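Local coordinates for protein galactitol 1-phosphate 5-dehydrogenase (Escherichia coli, PDB 4A2C) that oxidises galactitol 1-phosphate to D-tagatose 6-phosphate with NAD(+), as a homodimeric member of the zinc-containing alcohol dehydrogenase family, at residues A[4-9]-A[55-60]; A[35-40]-A[340-345]. All coordinates share one frame; numbering follows the deposited sequence.

Contact 1: A[4-9]-A[55-60]. With NI (nickel (II) ion), chain C.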
loop_
_atom_site.group_PDB
_atom_site.type_symbol
_atom_site.label_atom_id
_atom_site.label_comp_id
_atom_site.label_asym_id
_atom_site.label_seq_id
_atom_site.Cartn_x
_atom_site.Cartn_y
_atom_site.Cartn_z
ATOM N N VAL A 4 20.540 -22.147 -26.670
ATOM C CA VAL A 4 20.285 -20.875 -27.338
ATOM C C VAL A 4 21.067 -19.756 -26.650
ATOM O O VAL A 4 20.870 -19.484 -25.458
ATOM C CB VAL A 4 18.784 -20.529 -27.350
ATOM C CG1 VAL A 4 18.552 -19.147 -27.968
ATOM C CG2 VAL A 4 17.999 -21.592 -28.108
ATOM N N VAL A 5 21.955 -19.110 -27.400
ATOM C CA VAL A 5 22.737 -18.005 -26.863
ATOM C C VAL A 5 22.518 -16.740 -27.682
ATOM O O VAL A 5 22.515 -16.780 -28.914
ATOM C CB VAL A 5 24.247 -18.343 -26.814
ATOM C CG1 VAL A 5 24.511 -19.734 -27.378
ATOM C CG2 VAL A 5 25.063 -17.294 -27.556
ATOM N N ASN A 6 22.313 -15.619 -26.998
ATOM C CA ASN A 6 22.197 -14.334 -27.675
ATOM C C ASN A 6 23.361 -13.412 -27.290
ATOM O O ASN A 6 23.838 -13.456 -26.154
ATOM C CB ASN A 6 20.834 -13.688 -27.394
ATOM C CG ASN A 6 20.516 -13.605 -25.910
ATOM O OD1 ASN A 6 20.139 -14.599 -25.278
ATOM N ND2 ASN A 6 20.655 -12.410 -25.346
ATOM N N ASP A 7 23.841 -12.604 -28.234
ATOM C CA ASP A 7 25.024 -11.777 -27.990
ATOM C C ASP A 7 24.736 -10.290 -28.154
ATOM O O ASP A 7 23.579 -9.890 -28.348
ATOM C CB ASP A 7 26.175 -12.185 -28.912
ATOM C CG ASP A 7 27.498 -11.561 -28.501
ATOM O OD1 ASP A 7 27.483 -10.665 -27.627
ATOM O OD2 ASP A 7 28.554 -11.952 -29.052
ATOM N N THR A 8 25.783 -9.467 -28.073
ATOM C CA THR A 8 25.597 -8.025 -28.216
ATOM C C THR A 8 24.728 -7.803 -29.448
ATOM O O THR A 8 24.883 -8.471 -30.477
ATOM C CB THR A 8 26.914 -7.219 -28.172
ATOM O OG1 THR A 8 27.776 -7.786 -27.173
ATOM C CG2 THR A 8 26.627 -5.779 -27.776
ATOM N N ASP A 9 23.829 -6.839 -29.322
ATOM C CA ASP A 9 22.405 -7.126 -29.524
ATOM C C ASP A 9 21.743 -7.722 -30.774
ATOM O O ASP A 9 22.185 -7.559 -31.911
ATOM C CB ASP A 9 21.509 -6.047 -28.912
ATOM C CG ASP A 9 20.688 -6.603 -27.790
ATOM O OD1 ASP A 9 21.073 -7.690 -27.292
ATOM O OD2 ASP A 9 19.678 -5.986 -27.408
ATOM N N ILE A 55 25.021 -14.619 -23.838
ATOM C CA ILE A 55 24.350 -15.227 -22.689
ATOM C C ILE A 55 23.343 -16.302 -23.100
ATOM O O ILE A 55 22.865 -16.323 -24.243
ATOM C CB ILE A 55 23.641 -14.156 -21.816
ATOM C CG1 ILE A 55 22.959 -14.802 -20.601
ATOM C CG2 ILE A 55 22.639 -13.345 -22.652
ATOM C CD1 ILE A 55 22.368 -13.814 -19.629
ATOM N N THR A 56 23.049 -17.207 -22.169
ATOM C CA THR A 56 21.949 -18.155 -22.325
ATOM C C THR A 56 20.871 -17.855 -21.284
ATOM O O THR A 56 21.083 -18.049 -20.084
ATOM C CB THR A 56 22.432 -19.612 -22.175
ATOM O OG1 THR A 56 23.202 -19.970 -23.325
ATOM C CG2 THR A 56 21.241 -20.573 -22.057
ATOM N N LEU A 57 19.723 -17.366 -21.746
ATOM C CA LEU A 57 18.610 -17.032 -20.860
ATOM C C LEU A 57 17.776 -18.275 -20.504
ATOM O O LEU A 57 18.194 -19.405 -20.757
ATOM C CB LEU A 57 17.726 -15.976 -21.516
ATOM C CG LEU A 57 18.158 -14.512 -21.471
ATOM C CD1 LEU A 57 19.481 -14.347 -20.747
ATOM C CD2 LEU A 57 18.227 -13.908 -22.866
ATOM N N GLY A 58 16.608 -18.057 -19.900
ATOM C CA GLY A 58 15.669 -19.135 -19.623
ATOM C C GLY A 58 15.609 -19.522 -18.152
ATOM O O GLY A 58 16.521 -20.207 -17.638
ATOM N N HIS A 59 14.539 -19.086 -17.479
ATOM C CA HIS A 59 14.335 -19.404 -16.070
ATOM C C HIS A 59 12.943 -19.959 -15.784
ATOM O O HIS A 59 12.507 -19.953 -14.632
ATOM C CB HIS A 59 14.546 -18.173 -15.215
ATOM C CG HIS A 59 13.604 -17.057 -15.537
ATOM N ND1 HIS A 59 13.862 -16.129 -16.524
ATOM C CD2 HIS A 59 12.392 -16.734 -15.024
ATOM C CE1 HIS A 59 12.860 -15.269 -16.589
ATOM N NE2 HIS A 59 11.953 -15.618 -15.694
ATOM N N GLU A 60 12.245 -20.418 -16.823
ATOM C CA GLU A 60 10.915 -21.016 -16.658
ATOM C C GLU A 60 10.948 -22.412 -17.246
ATOM O O GLU A 60 10.534 -22.615 -18.395
ATOM C CB GLU A 60 9.853 -20.210 -17.410
ATOM C CG GLU A 60 9.698 -18.762 -16.992
ATOM C CD GLU A 60 8.765 -18.005 -17.928
ATOM O OE1 GLU A 60 8.170 -18.640 -18.828
ATOM O OE2 GLU A 60 8.629 -16.780 -17.771
HETATM NI NI NI C . 9.854 -14.734 -15.729
HETATM O O HOH W 1 19.383 -17.337 -24.656
#
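Val4 O meets the 55-60 loop in two ways: it lies 3.2 Å from Thr56 OG1, and it accepts from a water 2.7 Å away that accepts from Leu57 N. The water serves a carbonyl and an amide too far apart to bond directly, and threonine suits position 56 by setting a small hydroxyl beside that carbonyl. At Val5 the backbone closes in, its CA 3.1 Å from Ile55 O in a CA-H...O contact, while the branched side chain, suited to an extended strand, turns to Arg13 and Ala15 of strand 12-16. Asn6 pairs through both backbone atoms: its N donates to Ile55 O (2.9 Å) and its O accepts from Ile55 N (2.8 Å), a single antiparallel hydrogen-bonded pair. With chi1 at 52°, the Asn6 side chain swings between its own N and carbonyl carbon, which lays it alongside CG2 of Ile55 and at about a right angle to Leu57. Ile55, buried and beta-branched, fits this extended pairing, and apolar Leu57 is buried against Ile45 of helix 41-46. Beyond it the loop turns through Gly58, whose positive phi (106°) leaves no place for a side chain beside the carbonyl of Leu57. His59 follows, its NE2 2.3 Å from nickel. One isolated bridge therefore joins the N-terminal hairpin to the loop carrying the histidine ligand of what is, by similarity, the catalytic zinc site of zinc-dependent alcohol dehydrogenases.

Contact 2: A[35-40]-A[340-345]. With NI (nickel (II) ion), chain C.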
loop_
_atom_site.group_PDB
_atom_site.type_symbol
_atom_site.label_atom_id
_atom_site.label_comp_id
_atom_site.label_asym_id
_atom_site.label_seq_id
_atom_site.Cartn_x
_atom_site.Cartn_y
_atom_site.Cartn_z
ATOM N N SER A 35 10.906 -25.517 -21.555
ATOM C CA SER A 35 11.521 -24.265 -21.156
ATOM C C SER A 35 10.834 -23.148 -21.925
ATOM O O SER A 35 10.803 -23.185 -23.160
ATOM C CB SER A 35 13.001 -24.277 -21.515
ATOM O OG SER A 35 13.743 -23.440 -20.660
ATOM N N GLY A 36 10.297 -22.156 -21.214
ATOM C CA GLY A 36 9.564 -21.087 -21.883
ATOM C C GLY A 36 10.213 -19.708 -21.867
ATOM O O GLY A 36 11.073 -19.428 -21.022
ATOM N N LEU A 37 9.794 -18.844 -22.796
ATOM C CA LEU A 37 10.321 -17.479 -22.906
ATOM C C LEU A 37 9.498 -16.453 -22.110
ATOM O O LEU A 37 8.268 -16.434 -22.175
ATOM C CB LEU A 37 10.364 -17.050 -24.375
ATOM C CG LEU A 37 11.014 -15.700 -24.683
ATOM C CD1 LEU A 37 12.527 -15.761 -24.440
ATOM C CD2 LEU A 37 10.728 -15.285 -26.113
ATOM N N CYS A 38 10.183 -15.577 -21.385
ATOM C CA CYS A 38 9.512 -14.613 -20.503
ATOM C C CYS A 38 9.499 -13.190 -21.085
ATOM O O CYS A 38 10.385 -12.822 -21.857
ATOM C CB CYS A 38 10.216 -14.620 -19.139
ATOM S SG CYS A 38 9.581 -13.447 -17.922
ATOM N N GLY A 39 8.497 -12.392 -20.720
ATOM C CA GLY A 39 8.467 -10.996 -21.129
ATOM C C GLY A 39 9.784 -10.293 -20.813
ATOM O O GLY A 39 10.251 -9.455 -21.586
ATOM N N SER A 40 10.390 -10.648 -19.681
ATOM C CA SER A 40 11.599 -9.975 -19.216
ATOM C C SER A 40 12.828 -10.337 -20.050
ATOM O O SER A 40 13.861 -9.664 -19.968
ATOM C CB SER A 40 11.851 -10.257 -17.725
ATOM O OG SER A 40 12.160 -11.626 -17.487
ATOM N N GLY A 340 2.282 -15.043 -27.435
ATOM C CA GLY A 340 1.909 -15.774 -26.239
ATOM C C GLY A 340 3.157 -16.433 -25.687
ATOM O O GLY A 340 4.255 -15.891 -25.832
ATOM N N LYS A 341 3.014 -17.598 -25.064
ATOM C CA LYS A 341 4.178 -18.268 -24.479
ATOM C C LYS A 341 4.962 -19.057 -25.520
ATOM O O LYS A 341 4.397 -19.891 -26.244
ATOM C CB LYS A 341 3.752 -19.170 -23.306
ATOM C CG LYS A 341 4.897 -19.945 -22.622
ATOM C CD LYS A 341 5.934 -19.032 -21.978
ATOM C CE LYS A 341 5.310 -18.123 -20.910
ATOM N NZ LYS A 341 6.372 -17.252 -20.325
ATOM N N VAL A 342 6.262 -18.779 -25.611
ATOM C CA VAL A 342 7.136 -19.521 -26.514
ATOM C C VAL A 342 7.892 -20.589 -25.744
ATOM O O VAL A 342 8.699 -20.281 -24.870
ATOM C CB VAL A 342 8.154 -18.613 -27.212
ATOM C CG1 VAL A 342 8.991 -19.424 -28.193
ATOM C CG2 VAL A 342 7.444 -17.473 -27.923
ATOM N N LEU A 343 7.619 -21.843 -26.079
ATOM C CA LEU A 343 8.168 -22.985 -25.360
ATOM C C LEU A 343 9.293 -23.618 -26.153
ATOM O O LEU A 343 9.171 -23.828 -27.359
ATOM C CB LEU A 343 7.072 -24.032 -25.151
ATOM C CG LEU A 343 6.530 -24.258 -23.741
ATOM C CD1 LEU A 343 6.736 -23.039 -22.866
ATOM C CD2 LEU A 343 5.075 -24.682 -23.782
ATOM N N LEU A 344 10.385 -23.926 -25.474
ATOM C CA LEU A 344 11.438 -24.715 -26.082
ATOM C C LEU A 344 11.230 -26.131 -25.569
ATOM O O LEU A 344 11.258 -26.373 -24.352
ATOM C CB LEU A 344 12.801 -24.191 -25.645
ATOM C CG LEU A 344 14.038 -24.457 -26.493
ATOM C CD1 LEU A 344 15.265 -24.496 -25.600
ATOM C CD2 LEU A 344 13.901 -25.756 -27.261
ATOM N N ILE A 345 10.959 -27.052 -26.488
ATOM C CA ILE A 345 10.849 -28.463 -26.149
ATOM C C ILE A 345 11.994 -29.214 -26.832
ATOM O O ILE A 345 11.902 -29.559 -28.020
ATOM C CB ILE A 345 9.531 -29.078 -26.647
ATOM C CG1 ILE A 345 8.340 -28.163 -26.332
ATOM C CG2 ILE A 345 9.349 -30.478 -26.047
ATOM C CD1 ILE A 345 7.919 -28.176 -24.880
HETATM NI NI NI C . 9.854 -14.734 -15.729
HETATM O O HOH W 2 6.883 -16.011 -24.461
#
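Ser35 and Leu344 form an antiparallel hydrogen-bonded pair and Gly36 and Leu343 the non-hydrogen-bonded pair next to it, the short segments running 143° apart. Ser35 N donates to Leu344 O (2.9 Å); the return bond from Leu344 N to Ser35 O is modelled so short that its exact length is doubtful. Leu37 N continues the pairing by donating to Val342 O (2.8 Å). CD1 of Leu343 comes to 3.6 Å from Gly36 CA, and glycine suits that close approach. On the opposite face Ser35 CB lies 4.1 Å from Leu344 CB. Further along, Leu37 CB touches Val342 CB at 3.9 Å, both residues apolar as befits a buried place beneath helix 323-333. Lys341 doubles back at chi2 and chi3, and only a long, flexible chain could bring NZ over the carbonyl of Leu37: it donates to Leu37 O (2.8 Å) from 47° above the carbonyl plane, and its charge is met by Glu60. A water also donates to Leu37 O and to Gly340 O while accepting from Val342 N. Past the pairing, Cys38 SG binds nickel at 2.6 Å, and its sulfur also receives Ser40 N as the chain turns toward helix 41-46. Phe326 of helix 323-333 packs on Val342 and Leu344, and Val330 on Leu37; strand 317-321 runs parallel along the other edge of 341-344.

In the fold
From the N terminus, the chain leaves strand 2-6, passes the hairpin partner 12-16 and strand 27-36, runs through helix 41-46 and returns at 55-60, where contact 1 closes a loop of some 45 residues. Contact 2 starts inside that loop, at 35-40, but closes only at 340-345, after the whole nucleotide-binding domain of Rossmann type; the two closures therefore cross rather than nest. Contact 2 thus brings the C-terminal strand back into the catalytic domain. The contacts meet at the metal, to which each supplies one ligand, and Glu60 ties them together: besides its carboxylate's hold on contact 2, its backbone O probably accepts from Gly36 N.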